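Local coordinates for protein starch synthase I (Hordeum vulgare, PDB 4HLN) that belongs to the starch synthases, glycosyltransferase-family enzymes generally built from two Rossmann-like domains facing each other across a cleft, at residues 128-133 with 266-271; 241-246 with 274-279; 160-165 with 209-214. All coordinates share one frame; numbering follows the deposited sequence.

Contact 1 (128-133 with 266-271)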
loop_
_atom_site.group_PDB
_atom_site.type_symbol
_atom_site.label_atom_id
_atom_site.label_comp_id
_atom_site.label_asym_id
_atom_site.label_seq_id
_atom_site.Cartn_x
_atom_site.Cartn_y
_atom_site.Cartn_z
ATOM N N VAL A 128 -0.327 -13.331 -12.510
ATOM C CA VAL A 128 0.368 -12.385 -13.364
ATOM C C VAL A 128 0.192 -10.974 -12.824
ATOM O O VAL A 128 -0.883 -10.384 -12.935
ATOM C CB VAL A 128 -0.143 -12.452 -14.823
ATOM C CG1 VAL A 128 0.666 -11.534 -15.706
ATOM C CG2 VAL A 128 -0.104 -13.895 -15.369
ATOM N N PHE A 129 1.246 -10.441 -12.216
ATOM C CA PHE A 129 1.245 -9.040 -11.796
ATOM C C PHE A 129 1.511 -8.139 -12.976
ATOM O O PHE A 129 2.430 -8.386 -13.742
ATOM C CB PHE A 129 2.299 -8.784 -10.720
ATOM C CG PHE A 129 1.940 -9.355 -9.391
ATOM C CD1 PHE A 129 1.337 -8.567 -8.423
ATOM C CD2 PHE A 129 2.161 -10.703 -9.121
ATOM C CE1 PHE A 129 0.986 -9.111 -7.198
ATOM C CE2 PHE A 129 1.816 -11.254 -7.900
ATOM C CZ PHE A 129 1.228 -10.455 -6.932
ATOM N N VAL A 130 0.704 -7.094 -13.125
ATOM C CA VAL A 130 0.978 -6.071 -14.131
ATOM C C VAL A 130 1.164 -4.712 -13.447
ATOM O O VAL A 130 0.359 -4.302 -12.601
ATOM C CB VAL A 130 -0.120 -6.025 -15.211
ATOM C CG1 VAL A 130 0.295 -5.108 -16.377
ATOM C CG2 VAL A 130 -0.418 -7.444 -15.714
ATOM N N THR A 131 2.233 -4.013 -13.803
ATOM C CA THR A 131 2.603 -2.818 -13.057
ATOM C C THR A 131 3.451 -1.859 -13.875
ATOM O O THR A 131 4.141 -2.263 -14.805
ATOM C CB THR A 131 3.358 -3.190 -11.759
ATOM O OG1 THR A 131 3.665 -2.007 -11.007
ATOM C CG2 THR A 131 4.633 -3.936 -12.081
ATOM N N GLY A 132 3.378 -0.580 -13.525
ATOM C CA GLY A 132 4.162 0.443 -14.189
ATOM C C GLY A 132 5.430 0.735 -13.422
ATOM O O GLY A 132 6.305 1.430 -13.915
ATOM N N GLU A 133 5.515 0.200 -12.205
ATOM C CA GLU A 133 6.695 0.328 -11.363
ATOM C C GLU A 133 7.858 -0.457 -11.923
ATOM O O GLU A 133 7.667 -1.448 -12.620
ATOM C CB GLU A 133 6.411 -0.225 -9.976
ATOM C CG GLU A 133 5.753 0.730 -9.026
ATOM C CD GLU A 133 5.716 0.163 -7.622
ATOM O OE1 GLU A 133 4.961 0.701 -6.780
ATOM O OE2 GLU A 133 6.448 -0.826 -7.369
ATOM N N PHE A 266 -4.802 -12.211 -12.917
ATOM C CA PHE A 266 -4.093 -10.976 -13.214
ATOM C C PHE A 266 -4.273 -10.021 -12.053
ATOM O O PHE A 266 -5.395 -9.701 -11.691
ATOM C CB PHE A 266 -4.644 -10.323 -14.463
ATOM C CG PHE A 266 -4.352 -11.071 -15.712
ATOM C CD1 PHE A 266 -3.300 -10.696 -16.522
ATOM C CD2 PHE A 266 -5.137 -12.145 -16.091
ATOM C CE1 PHE A 266 -3.028 -11.387 -17.695
ATOM C CE2 PHE A 266 -4.879 -12.832 -17.255
ATOM C CZ PHE A 266 -3.821 -12.454 -18.061
ATOM N N VAL A 267 -3.163 -9.589 -11.466
ATOM C CA VAL A 267 -3.181 -8.546 -10.446
ATOM C C VAL A 267 -2.674 -7.248 -11.060
ATOM O O VAL A 267 -1.471 -7.058 -11.248
ATOM C CB VAL A 267 -2.286 -8.898 -9.267
ATOM C CG1 VAL A 267 -2.333 -7.795 -8.240
ATOM C CG2 VAL A 267 -2.733 -10.185 -8.660
ATOM N N VAL A 268 -3.596 -6.357 -11.390
ATOM C CA VAL A 268 -3.216 -5.120 -12.049
ATOM C C VAL A 268 -3.120 -3.918 -11.097
ATOM O O VAL A 268 -4.024 -3.628 -10.328
ATOM C CB VAL A 268 -4.123 -4.873 -13.235
ATOM C CG1 VAL A 268 -4.268 -6.189 -13.988
ATOM C CG2 VAL A 268 -5.471 -4.389 -12.772
ATOM N N ASN A 269 -1.983 -3.242 -11.143
ATOM C CA ASN A 269 -1.685 -2.203 -10.173
ATOM C C ASN A 269 -1.918 -0.832 -10.734
ATOM O O ASN A 269 -1.247 -0.420 -11.692
ATOM C CB ASN A 269 -0.249 -2.329 -9.682
ATOM C CG ASN A 269 -0.059 -3.549 -8.817
ATOM O OD1 ASN A 269 -0.012 -3.454 -7.594
ATOM N ND2 ASN A 269 0.016 -4.713 -9.447
ATOM N N ASP A 270 -2.899 -0.144 -10.149
ATOM C CA ASP A 270 -3.114 1.270 -10.424
ATOM C C ASP A 270 -3.532 1.538 -11.862
ATOM O O ASP A 270 -3.929 0.620 -12.575
ATOM C CB ASP A 270 -1.851 2.051 -10.047
ATOM C CG ASP A 270 -1.564 1.991 -8.540
ATOM O OD1 ASP A 270 -2.475 2.347 -7.740
ATOM O OD2 ASP A 270 -0.445 1.558 -8.164
ATOM N N TRP A 271 -3.450 2.782 -12.312
ATOM C CA TRP A 271 -4.044 3.065 -13.614
ATOM C C TRP A 271 -3.192 2.539 -14.738
ATOM O O TRP A 271 -3.705 2.203 -15.796
ATOM C CB TRP A 271 -4.346 4.555 -13.809
ATOM C CG TRP A 271 -3.197 5.386 -14.231
ATOM C CD1 TRP A 271 -2.356 6.088 -13.416
ATOM C CD2 TRP A 271 -2.750 5.629 -15.576
ATOM N NE1 TRP A 271 -1.414 6.749 -14.166
ATOM C CE2 TRP A 271 -1.638 6.495 -15.495
ATOM C CE3 TRP A 271 -3.178 5.198 -16.838
ATOM C CZ2 TRP A 271 -0.949 6.945 -16.633
ATOM C CZ3 TRP A 271 -2.495 5.652 -17.975
ATOM C CH2 TRP A 271 -1.393 6.517 -17.860
HETATM O O HOH W 1 1.302 0.695 -11.934
#
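V267 lies over one face of the F129 ring, its CB 4.1 Å from the ring centroid and 28° off the normal, while N269 ND2 sits at the rim of the same ring, near its plane. The F129 and V267 side chains run alongside each other, both leaving the same face of the sheet, and CE1 of F129 comes 3.7 Å from CG1 of V267. On the face that carries V128, V130, F266 and V268, the F266 ring takes V130 CG2 at its edge and V128 CB from an oblique direction, CB being 4.0 Å from F266 CD1. Helix 235-252 packs on this side through A246 and P250. The N269 amide reaches across to strand 126-130, with CG beside the backbone N (chi1 -70°), and V130 O lies close to the amide plane: ND2 binds it at 3.2 Å, from above the carbonyl plane. The backbone N of N269 gives V130 O a second bond at 3.0 Å, so two donors of one residue grip this oxygen. V267 N to V128 O (2.8 Å) and V130 N to V267 O (2.9 Å) complete the ladder. Beyond it, T131 OG1 accepts from E133 N in an ST turn, and a water bridges G132 N and N269 O. These are neighbouring parallel strands in the middle of a Rossmann-like sheet, with loops leaving their C-terminal ends.

Contact 2 (241-246 with 274-279)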
loop_
_atom_site.group_PDB
_atom_site.type_symbol
_atom_site.label_atom_id
_atom_site.label_comp_id
_atom_site.label_asym_id
_atom_site.label_seq_id
_atom_site.Cartn_x
_atom_site.Cartn_y
_atom_site.Cartn_z
ATOM N N LEU A 241 0.271 0.220 -24.324
ATOM C CA LEU A 241 1.142 -0.829 -24.844
ATOM C C LEU A 241 1.365 -1.870 -23.763
ATOM O O LEU A 241 1.277 -3.082 -24.015
ATOM C CB LEU A 241 2.487 -0.270 -25.288
ATOM C CG LEU A 241 2.478 0.685 -26.476
ATOM C CD1 LEU A 241 3.897 1.093 -26.866
ATOM C CD2 LEU A 241 1.736 0.089 -27.653
ATOM N N LEU A 242 1.643 -1.373 -22.557
ATOM C CA LEU A 242 1.903 -2.222 -21.411
ATOM C C LEU A 242 0.772 -3.217 -21.256
ATOM O O LEU A 242 1.003 -4.402 -21.035
ATOM C CB LEU A 242 2.011 -1.387 -20.135
ATOM C CG LEU A 242 2.142 -2.279 -18.906
ATOM C CD1 LEU A 242 3.333 -3.245 -19.067
ATOM C CD2 LEU A 242 2.266 -1.483 -17.636
ATOM N N CYS A 243 -0.456 -2.725 -21.383
ATOM C CA CYS A 243 -1.627 -3.528 -21.083
ATOM C C CYS A 243 -1.890 -4.594 -22.139
ATOM O O CYS A 243 -2.140 -5.743 -21.800
ATOM C CB CYS A 243 -2.845 -2.630 -20.873
ATOM S SG CYS A 243 -2.863 -1.788 -19.253
ATOM N N TYR A 244 -1.817 -4.224 -23.414
ATOM C CA TYR A 244 -1.920 -5.209 -24.485
ATOM C C TYR A 244 -0.858 -6.317 -24.344
ATOM O O TYR A 244 -1.153 -7.508 -24.484
ATOM C CB TYR A 244 -1.794 -4.538 -25.858
ATOM C CG TYR A 244 -3.086 -3.958 -26.382
ATOM C CD1 TYR A 244 -4.027 -4.772 -27.013
ATOM C CD2 TYR A 244 -3.368 -2.590 -26.256
ATOM C CE1 TYR A 244 -5.207 -4.258 -27.499
ATOM C CE2 TYR A 244 -4.555 -2.057 -26.734
ATOM C CZ TYR A 244 -5.472 -2.899 -27.352
ATOM O OH TYR A 244 -6.656 -2.406 -27.832
ATOM N N ALA A 245 0.371 -5.902 -24.067
ATOM C CA ALA A 245 1.485 -6.813 -23.930
ATOM C C ALA A 245 1.210 -7.807 -22.817
ATOM O O ALA A 245 1.448 -8.998 -22.954
ATOM C CB ALA A 245 2.764 -6.029 -23.632
ATOM N N ALA A 246 0.703 -7.313 -21.702
ATOM C CA ALA A 246 0.530 -8.168 -20.547
ATOM C C ALA A 246 -0.530 -9.246 -20.803
ATOM O O ALA A 246 -0.496 -10.326 -20.200
ATOM C CB ALA A 246 0.199 -7.331 -19.305
ATOM N N SER A 274 -4.547 -0.600 -15.862
ATOM C CA SER A 274 -5.991 -0.677 -15.612
ATOM C C SER A 274 -6.789 -1.067 -16.826
ATOM O O SER A 274 -7.982 -1.339 -16.732
ATOM C CB SER A 274 -6.524 0.639 -15.048
ATOM O OG SER A 274 -6.410 0.664 -13.641
ATOM N N LEU A 275 -6.141 -1.082 -17.977
ATOM C CA LEU A 275 -6.849 -1.404 -19.201
ATOM C C LEU A 275 -6.904 -2.923 -19.374
ATOM O O LEU A 275 -7.698 -3.437 -20.157
ATOM C CB LEU A 275 -6.160 -0.746 -20.392
ATOM C CG LEU A 275 -7.018 -0.581 -21.641
ATOM C CD1 LEU A 275 -8.025 0.548 -21.443
ATOM C CD2 LEU A 275 -6.152 -0.287 -22.834
ATOM N N VAL A 276 -6.061 -3.637 -18.629
ATOM C CA VAL A 276 -5.964 -5.082 -18.766
ATOM C C VAL A 276 -7.320 -5.799 -18.597
ATOM O O VAL A 276 -7.719 -6.578 -19.454
ATOM C CB VAL A 276 -4.919 -5.642 -17.776
ATOM C CG1 VAL A 276 -5.097 -7.137 -17.584
ATOM C CG2 VAL A 276 -3.521 -5.298 -18.253
ATOM N N PRO A 277 -8.027 -5.535 -17.484
ATOM C CA PRO A 277 -9.327 -6.172 -17.260
ATOM C C PRO A 277 -10.341 -5.779 -18.309
ATOM O O PRO A 277 -11.305 -6.519 -18.555
ATOM C CB PRO A 277 -9.766 -5.637 -15.899
ATOM C CG PRO A 277 -8.870 -4.497 -15.603
ATOM C CD PRO A 277 -7.614 -4.691 -16.351
ATOM N N VAL A 278 -10.136 -4.627 -18.935
ATOM C CA VAL A 278 -11.037 -4.229 -20.017
ATOM C C VAL A 278 -10.743 -5.081 -21.247
ATOM O O VAL A 278 -11.644 -5.610 -21.875
ATOM C CB VAL A 278 -10.924 -2.718 -20.358
ATOM C CG1 VAL A 278 -12.022 -2.302 -21.331
ATOM C CG2 VAL A 278 -10.997 -1.881 -19.096
ATOM N N LEU A 279 -9.464 -5.221 -21.573
ATOM C CA LEU A 279 -9.035 -6.063 -22.675
ATOM C C LEU A 279 -9.578 -7.476 -22.528
ATOM O O LEU A 279 -10.173 -8.026 -23.468
ATOM C CB LEU A 279 -7.507 -6.079 -22.772
ATOM C CG LEU A 279 -6.960 -4.731 -23.245
ATOM C CD1 LEU A 279 -5.430 -4.708 -23.308
ATOM C CD2 LEU A 279 -7.601 -4.338 -24.597
#
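On one face of the N-terminal sheet, helix 235-252, which precedes strand 264-269 in the chain, meets segment 274-279, which follows that strand and leads into helix 276-284; C243 and Y244 face L275, V276 and L279. L279 carries the aromatic part of the contact. Its CD1 stands over the centre of the Y244 ring, 4.0 Å from the centroid and only 12° off the normal, and the second methyl, CD2, lies 3.8 Å from Y244 CE1, further along toward the hydroxyl. The leucine thus lays both branches along one ring face, crossing the tyrosine at about a right angle. CB of Y244 leaves its helix away from the partner, yet chi1 of -84° keeps CG beside the backbone N and brings the ring back over L279; the hydroxyl is bonded to the carbonyl O of L316. Helix 276-284 is the connection of a beta-alpha-beta crossover, running from strand 264-269 to its parallel neighbour 294-299. Near its start the C243 sulfur fits against two side chains: SG is 3.6 Å from L275 CB and 3.7 Å from V276 CG2. CD1 of L279 also reaches the C243 backbone, 3.7 Å from its C atom. About one turn further along helix 235-252, A246 CB approaches the same V276 CG2 at 4.4 Å.

Contact 3 (160-165 with 209-214)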
loop_
_atom_site.group_PDB
_atom_site.type_symbol
_atom_site.label_atom_id
_atom_site.label_comp_id
_atom_site.label_asym_id
_atom_site.label_seq_id
_atom_site.Cartn_x
_atom_site.Cartn_y
_atom_site.Cartn_z
ATOM N N ARG A 160 2.950 -20.108 -9.377
ATOM C CA ARG A 160 3.724 -19.718 -10.537
ATOM C C ARG A 160 3.443 -18.234 -10.742
ATOM O O ARG A 160 2.309 -17.856 -10.987
ATOM C CB ARG A 160 3.299 -20.516 -11.764
ATOM C CG ARG A 160 4.441 -20.682 -12.750
ATOM C CD ARG A 160 3.937 -21.006 -14.130
ATOM N NE ARG A 160 5.043 -21.068 -15.070
ATOM C CZ ARG A 160 4.903 -21.412 -16.342
ATOM N NH1 ARG A 160 5.956 -21.457 -17.152
ATOM N NH2 ARG A 160 3.701 -21.723 -16.790
ATOM N N VAL A 161 4.465 -17.396 -10.618
ATOM C CA VAL A 161 4.242 -15.955 -10.498
ATOM C C VAL A 161 4.994 -15.169 -11.562
ATOM O O VAL A 161 6.219 -15.279 -11.694
ATOM C CB VAL A 161 4.636 -15.420 -9.078
ATOM C CG1 VAL A 161 4.440 -13.899 -8.986
ATOM C CG2 VAL A 161 3.850 -16.139 -7.985
ATOM N N MET A 162 4.248 -14.376 -12.322
ATOM C CA MET A 162 4.848 -13.516 -13.331
ATOM C C MET A 162 4.666 -12.051 -12.947
ATOM O O MET A 162 3.632 -11.678 -12.405
ATOM C CB MET A 162 4.229 -13.798 -14.703
ATOM C CG MET A 162 4.743 -12.883 -15.824
ATOM S SD MET A 162 4.070 -13.217 -17.483
ATOM C CE MET A 162 4.487 -14.941 -17.675
ATOM N N VAL A 163 5.674 -11.224 -13.200
ATOM C CA VAL A 163 5.465 -9.781 -13.108
ATOM C C VAL A 163 5.854 -9.114 -14.399
ATOM O O VAL A 163 6.997 -9.239 -14.844
ATOM C CB VAL A 163 6.296 -9.122 -12.026
ATOM C CG1 VAL A 163 5.967 -7.627 -11.996
ATOM C CG2 VAL A 163 6.044 -9.772 -10.691
ATOM N N VAL A 164 4.902 -8.387 -14.977
ATOM C CA VAL A 164 5.095 -7.698 -16.254
ATOM C C VAL A 164 5.214 -6.193 -16.028
ATOM O O VAL A 164 4.374 -5.596 -15.363
ATOM C CB VAL A 164 3.923 -7.972 -17.204
ATOM C CG1 VAL A 164 4.156 -7.332 -18.574
ATOM C CG2 VAL A 164 3.719 -9.445 -17.337
ATOM N N MET A 165 6.264 -5.606 -16.598
ATOM C CA MET A 165 6.666 -4.217 -16.368
ATOM C C MET A 165 7.274 -3.657 -17.623
ATOM O O MET A 165 7.723 -4.397 -18.490
ATOM C CB MET A 165 7.804 -4.147 -15.365
ATOM C CG MET A 165 7.438 -4.238 -13.939
ATOM S SD MET A 165 8.918 -4.891 -13.164
ATOM C CE MET A 165 9.074 -6.384 -14.152
ATOM N N ASP A 209 9.063 -14.895 -12.404
ATOM C CA ASP A 209 9.258 -14.543 -13.789
ATOM C C ASP A 209 9.071 -13.055 -13.988
ATOM O O ASP A 209 7.942 -12.550 -14.032
ATOM C CB ASP A 209 8.256 -15.306 -14.637
ATOM C CG ASP A 209 8.670 -16.727 -14.843
ATOM O OD1 ASP A 209 9.837 -16.897 -15.251
ATOM O OD2 ASP A 209 7.867 -17.651 -14.565
ATOM N N TRP A 210 10.193 -12.357 -14.088
ATOM C CA TRP A 210 10.197 -10.929 -14.330
ATOM C C TRP A 210 10.216 -10.732 -15.813
ATOM O O TRP A 210 11.213 -11.037 -16.473
ATOM C CB TRP A 210 11.456 -10.325 -13.728
ATOM C CG TRP A 210 11.538 -10.618 -12.293
ATOM C CD1 TRP A 210 12.234 -11.625 -11.696
ATOM C CD2 TRP A 210 10.860 -9.918 -11.254
ATOM N NE1 TRP A 210 12.040 -11.590 -10.337
ATOM C CE2 TRP A 210 11.194 -10.553 -10.039
ATOM C CE3 TRP A 210 9.996 -8.812 -11.233
ATOM C CZ2 TRP A 210 10.704 -10.113 -8.806
ATOM C CZ3 TRP A 210 9.503 -8.379 -10.012
ATOM C CH2 TRP A 210 9.863 -9.025 -8.811
ATOM N N VAL A 211 9.103 -10.239 -16.336
ATOM C CA VAL A 211 8.947 -10.030 -17.766
ATOM C C VAL A 211 8.910 -8.542 -18.079
ATOM O O VAL A 211 8.127 -7.791 -17.499
ATOM C CB VAL A 211 7.649 -10.660 -18.276
ATOM C CG1 VAL A 211 7.405 -10.281 -19.739
ATOM C CG2 VAL A 211 7.691 -12.158 -18.086
ATOM N N PHE A 212 9.748 -8.128 -19.017
ATOM C CA PHE A 212 9.905 -6.722 -19.339
ATOM C C PHE A 212 9.436 -6.438 -20.726
ATOM O O PHE A 212 9.827 -7.116 -21.674
ATOM C CB PHE A 212 11.359 -6.335 -19.220
ATOM C CG PHE A 212 11.867 -6.475 -17.856
ATOM C CD1 PHE A 212 11.617 -5.482 -16.914
ATOM C CD2 PHE A 212 12.558 -7.616 -17.479
ATOM C CE1 PHE A 212 12.084 -5.613 -15.612
ATOM C CE2 PHE A 212 13.029 -7.758 -16.178
ATOM C CZ PHE A 212 12.788 -6.760 -15.241
ATOM N N VAL A 213 8.592 -5.425 -20.835
ATOM C CA VAL A 213 8.024 -5.041 -22.112
ATOM C C VAL A 213 8.866 -3.915 -22.688
ATOM O O VAL A 213 9.035 -2.877 -22.051
ATOM C CB VAL A 213 6.568 -4.632 -21.943
ATOM C CG1 VAL A 213 5.967 -4.191 -23.274
ATOM C CG2 VAL A 213 5.798 -5.808 -21.379
ATOM N N ASP A 214 9.419 -4.134 -23.880
ATOM C CA ASP A 214 10.321 -3.158 -24.476
ATOM C C ASP A 214 9.737 -2.356 -25.643
ATOM O O ASP A 214 9.245 -2.914 -26.641
ATOM C CB ASP A 214 11.642 -3.799 -24.896
ATOM C CG ASP A 214 12.748 -2.765 -25.105
ATOM O OD1 ASP A 214 13.060 -2.030 -24.136
ATOM O OD2 ASP A 214 13.290 -2.674 -26.232
#
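V163 and V211 stand at the middle of a ladder of five backbone hydrogen bonds that joins the strands: D209 N to V161 O, V163 N to D209 O, V211 N to V163 O, M165 N to V211 O and V213 N to M165 O. M165 N to V211 O is the most bent, at 148°. Apolar side chains pair on both sheet faces. On one, M162 CG lies 3.8 Å from V211 CG2, and V164 CG1 meets V213 CG2 at 3.6 Å. On the other, V163 CG2 touches the six-membered ring of W210 obliquely, 3.8 Å from CZ3. This pairing is the point in the mixed sheet where the parallel Rossmann-like core passes into its antiparallel extension, since strand 208-214 pairs on its far side with strand 195-205. The M165 thioether makes the aromatic contacts. Bent at chi3 (-56°), it places CE at the edge of W210, in the indole plane and 3.9 Å from CE3. CE is also the M165 atom nearest the F212 ring, approaching CE1 obliquely, while SD makes a longer oblique Met-aromatic contact, 5.1 Å from the F212 centroid. Among the charged groups, R160 NE and D209 OD2 are 4.5 Å apart, with the oxygen well out of the guanidinium plane, so the pair is electrostatic at most. D209 is bonded instead to H202 and Y260, and R160 to the carbonyls of Y258 and I259.

How the contacts relate
From the N terminus, strand 126-130 comes first and waits for its contact 1 partner until 264-269. Within that long loop contact 3 opens at 160-165 and closes at 209-214, around the antiparallel strands 181-190 and 195-205, so it is nested inside contact 1. Helix 235-252 follows and opens contact 2 before contact 1 has closed; contact 2 closes only at 274-279, so the two cross. Contacts 1 and 3 belong to one sheet, with F129 probably hydrogen-bonded to M162 and V164. Contact 2 lays its helices on that sheet: A246 packs on V130 and V164, A245 on V213, and V276 on V268.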